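Local coordinates for putative lipoprotein (Bacteroides ovatus, PDB 3OQQ) that is of unknown function but is a putative extracellular lipoprotein that binds calcium ions in the crystal, at residues T267-D272 with A301-I306. Numbering follows the deposited sequence.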
ATOM      1  N   THR A 267       1.498   6.649 -12.976  1.00 21.53           N
ATOM      2  CA  THR A 267       0.320   7.361 -12.417  1.00 19.86           C
ATOM      3  C   THR A 267       0.687   8.003 -11.069  1.00 22.51           C
ATOM      4  O   THR A 267       1.188   7.319 -10.165  1.00 21.82           O
ATOM      5  CB  THR A 267      -0.883   6.400 -12.300  1.00 25.92           C
ATOM      6  OG1 THR A 267      -1.095   5.797 -13.577  1.00 35.56           O
ATOM      7  CG2 THR A 267      -2.173   7.113 -11.849  1.00 21.56           C
ATOM      8  N   VAL A 268       0.453   9.312 -10.929  1.00 20.24           N
ATOM      9  CA  VAL A 268       0.796   9.990  -9.661  1.00 19.68           C
ATOM     10  C   VAL A 268      -0.514  10.336  -8.923  1.00 23.86           C
ATOM     11  O   VAL A 268      -1.333  11.088  -9.442  1.00 23.00           O
ATOM     12  CB  VAL A 268       1.714  11.223  -9.867  1.00 22.71           C
ATOM     13  CG1 VAL A 268       1.977  11.953  -8.542  1.00 21.97           C
ATOM     14  CG2 VAL A 268       3.025  10.821 -10.553  1.00 22.11           C
ATOM     15  N   ILE A 269      -0.696   9.756  -7.721  1.00 20.71           N
ATOM     16  CA  ILE A 269      -1.892   9.909  -6.905  1.00 19.86           C
ATOM     17  C   ILE A 269      -1.567  10.697  -5.643  1.00 23.38           C
ATOM     18  O   ILE A 269      -0.670  10.310  -4.895  1.00 19.77           O
ATOM     19  CB  ILE A 269      -2.489   8.493  -6.566  1.00 21.83           C
ATOM     20  CG1 ILE A 269      -2.863   7.753  -7.878  1.00 22.02           C
ATOM     21  CG2 ILE A 269      -3.729   8.603  -5.622  1.00 19.03           C
ATOM     22  CD1 ILE A 269      -3.246   6.310  -7.749  1.00 16.55           C
ATOM     23  N   THR A 270      -2.314  11.789  -5.388  1.00 20.48           N
ATOM     24  CA  THR A 270      -2.096  12.561  -4.157  1.00 18.87           C
ATOM     25  C   THR A 270      -3.410  12.810  -3.407  1.00 21.48           C
ATOM     26  O   THR A 270      -4.435  13.111  -4.019  1.00 21.41           O
ATOM     27  CB  THR A 270      -1.392  13.890  -4.415  1.00 16.58           C
ATOM     28  OG1 THR A 270      -2.175  14.646  -5.324  1.00 19.94           O
ATOM     29  CG2 THR A 270       0.037  13.726  -4.941  1.00 15.51           C
ATOM     30  N   LEU A 271      -3.345  12.703  -2.076  1.00 17.80           N
ATOM     31  CA  LEU A 271      -4.406  13.015  -1.147  1.00 16.68           C
ATOM     32  C   LEU A 271      -3.950  14.206  -0.328  1.00 21.86           C
ATOM     33  O   LEU A 271      -3.055  14.081   0.515  1.00 22.23           O
ATOM     34  CB  LEU A 271      -4.746  11.813  -0.254  1.00 15.53           C
ATOM     35  CG  LEU A 271      -5.822  12.085   0.825  1.00 16.96           C
ATOM     36  CD1 LEU A 271      -7.173  12.531   0.192  1.00 15.56           C
ATOM     37  CD2 LEU A 271      -6.011  10.881   1.692  1.00 13.02           C
ATOM     38  N   ASP A 272      -4.520  15.375  -0.634  1.00 16.76           N
ATOM     39  CA  ASP A 272      -4.202  16.657   0.013  1.00 15.01           C
ATOM     40  C   ASP A 272      -5.283  16.936   1.065  1.00 22.00           C
ATOM     41  O   ASP A 272      -6.351  16.315   1.002  1.00 21.08           O
ATOM     42  CB  ASP A 272      -4.148  17.720  -1.086  1.00 15.62           C
ATOM     43  CG  ASP A 272      -3.555  19.088  -0.774  1.00 22.96           C
ATOM     44  OD1 ASP A 272      -3.243  19.360   0.422  1.00 22.28           O
ATOM     45  OD2 ASP A 272      -3.433  19.884  -1.700  1.00 23.63           O
ATOM     46  N   ALA A 301      -8.942   7.774   0.280  1.00 16.78           N
ATOM     47  CA  ALA A 301      -8.872   8.039  -1.149  1.00 17.94           C
ATOM     48  C   ALA A 301      -9.018   6.678  -1.846  1.00 23.18           C
ATOM     49  O   ALA A 301      -8.363   5.703  -1.446  1.00 21.75           O
ATOM     50  CB  ALA A 301      -7.568   8.737  -1.548  1.00 18.45           C
ATOM     51  N   GLU A 302      -9.927   6.579  -2.821  1.00 19.40           N
ATOM     52  CA  GLU A 302     -10.138   5.320  -3.532  1.00 19.42           C
ATOM     53  C   GLU A 302      -9.993   5.563  -5.027  1.00 24.46           C
ATOM     54  O   GLU A 302     -10.634   6.464  -5.571  1.00 25.60           O
ATOM     55  CB  GLU A 302     -11.488   4.687  -3.197  1.00 21.26           C
ATOM     56  CG  GLU A 302     -11.664   3.323  -3.852  1.00 31.09           C
ATOM     57  CD  GLU A 302     -13.034   2.706  -3.670  1.00 44.64           C
ATOM     58  OE1 GLU A 302     -13.251   2.046  -2.630  1.00 35.71           O
ATOM     59  OE2 GLU A 302     -13.898   2.899  -4.554  1.00 38.49           O
ATOM     60  N   VAL A 303      -9.108   4.789  -5.675  1.00 19.53           N
ATOM     61  CA  VAL A 303      -8.812   4.958  -7.101  1.00 17.91           C
ATOM     62  C   VAL A 303      -8.970   3.644  -7.829  1.00 21.90           C
ATOM     63  O   VAL A 303      -8.354   2.640  -7.472  1.00 20.49           O
ATOM     64  CB  VAL A 303      -7.391   5.538  -7.344  1.00 20.53           C
ATOM     65  CG1 VAL A 303      -7.146   5.778  -8.844  1.00 20.77           C
ATOM     66  CG2 VAL A 303      -7.160   6.829  -6.552  1.00 19.09           C
ATOM     67  N   ARG A 304      -9.810   3.660  -8.853  1.00 20.60           N
ATOM     68  CA  ARG A 304      -9.992   2.540  -9.758  1.00 21.63           C
ATOM     69  C   ARG A 304      -9.415   2.947 -11.108  1.00 26.53           C
ATOM     70  O   ARG A 304      -9.830   3.964 -11.676  1.00 25.50           O
ATOM     71  CB  ARG A 304     -11.477   2.168  -9.861  1.00 25.20           C
ATOM     72  CG  ARG A 304     -11.746   0.916 -10.680  1.00 36.79           C
ATOM     73  CD  ARG A 304     -13.227   0.685 -10.765  1.00 46.21           C
ATOM     74  NE  ARG A 304     -13.577  -0.385 -11.699  1.00 47.24           N
ATOM     75  CZ  ARG A 304     -14.650  -0.361 -12.479  1.00 60.17           C
ATOM     76  NH1 ARG A 304     -15.465   0.686 -12.466  1.00 39.08           N
ATOM     77  NH2 ARG A 304     -14.912  -1.378 -13.290  1.00 53.06           N
ATOM     78  N   LEU A 305      -8.410   2.214 -11.585  1.00 23.88           N
ATOM     79  CA  LEU A 305      -7.804   2.483 -12.897  1.00 23.64           C
ATOM     80  C   LEU A 305      -8.134   1.319 -13.813  1.00 27.81           C
ATOM     81  O   LEU A 305      -7.780   0.187 -13.489  1.00 26.31           O
ATOM     82  CB  LEU A 305      -6.285   2.692 -12.811  1.00 23.46           C
ATOM     83  CG  LEU A 305      -5.785   3.710 -11.791  1.00 27.88           C
ATOM     84  CD1 LEU A 305      -4.334   3.563 -11.603  1.00 28.83           C
ATOM     85  CD2 LEU A 305      -6.084   5.138 -12.213  1.00 26.11           C
ATOM     86  N   ILE A 306      -8.862   1.587 -14.914  1.00 24.10           N
ATOM     87  CA  ILE A 306      -9.303   0.555 -15.855  1.00 24.51           C
ATOM     88  C   ILE A 306      -8.351   0.581 -17.034  1.00 30.89           C
ATOM     89  O   ILE A 306      -8.184   1.631 -17.694  1.00 31.55           O
ATOM     90  CB  ILE A 306     -10.800   0.724 -16.258  1.00 27.90           C
ATOM     91  CG1 ILE A 306     -11.709   0.698 -15.006  1.00 29.64           C
ATOM     92  CG2 ILE A 306     -11.260  -0.371 -17.238  1.00 28.99           C
ATOM     93  CD1 ILE A 306     -12.333   2.053 -14.651  1.00 45.78           C
TER
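Two beta sheets face each other here, and Thr267, Ile269 and Leu271 of one meet Leu305, Val303 and Ala301 of the other in the layer between them. The strands run nearly antiparallel, at 158°, with their axes 8.7 Å apart at closest approach. No hydrogen bond joins them, so the contact is made by side chains. Alternate residues of each strand point inward.

In the middle, the side chains of Ile269 and Val303 meet end on. Ile269 CG2 lies 4.0 Å from Val303 CG2. With CG1 of Ile269 beside its own backbone N (chi1 -60°) and the chain then extended, CD1 also reaches Val303, 4.1 Å from its CG1. Both branches of the valine are therefore engaged by one isoleucine.

The two ends differ. At one, Leu271 spans the gap to the short side chain of Ala301. Its CD1 and CD2 both sit 4.2 Å from Ala301 CB, so both methyls of the leucine face the alanine methyl about equally. The backbones come closer here, with Leu271 CA 6.7 Å from Ala301 CA. At the other end the CA atoms of Thr267 and Leu305 are 9.5 Å apart. Thr267 offers its methyl, CG2, to Leu305 CD1 at 4.2 Å. Its hydroxyl OG1 hydrogen-bonds to Leu200 O, which satisfies this buried polar atom.

Backbone hydrogen bonds place strand 266-272 between strands 190-198 and 253-263, whereas strand 298-307 pairs with 173-184 and 205-215. Leu178, Val182, Leu212 and Ile208 extend the apolar layer. On the outer side of strand 298-307, Arg304 forms a salt bridge with Glu175. Apolar side chains meeting between two stacked antiparallel sheets, without backbone hydrogen bonds between them, are typical of a beta-sandwich core.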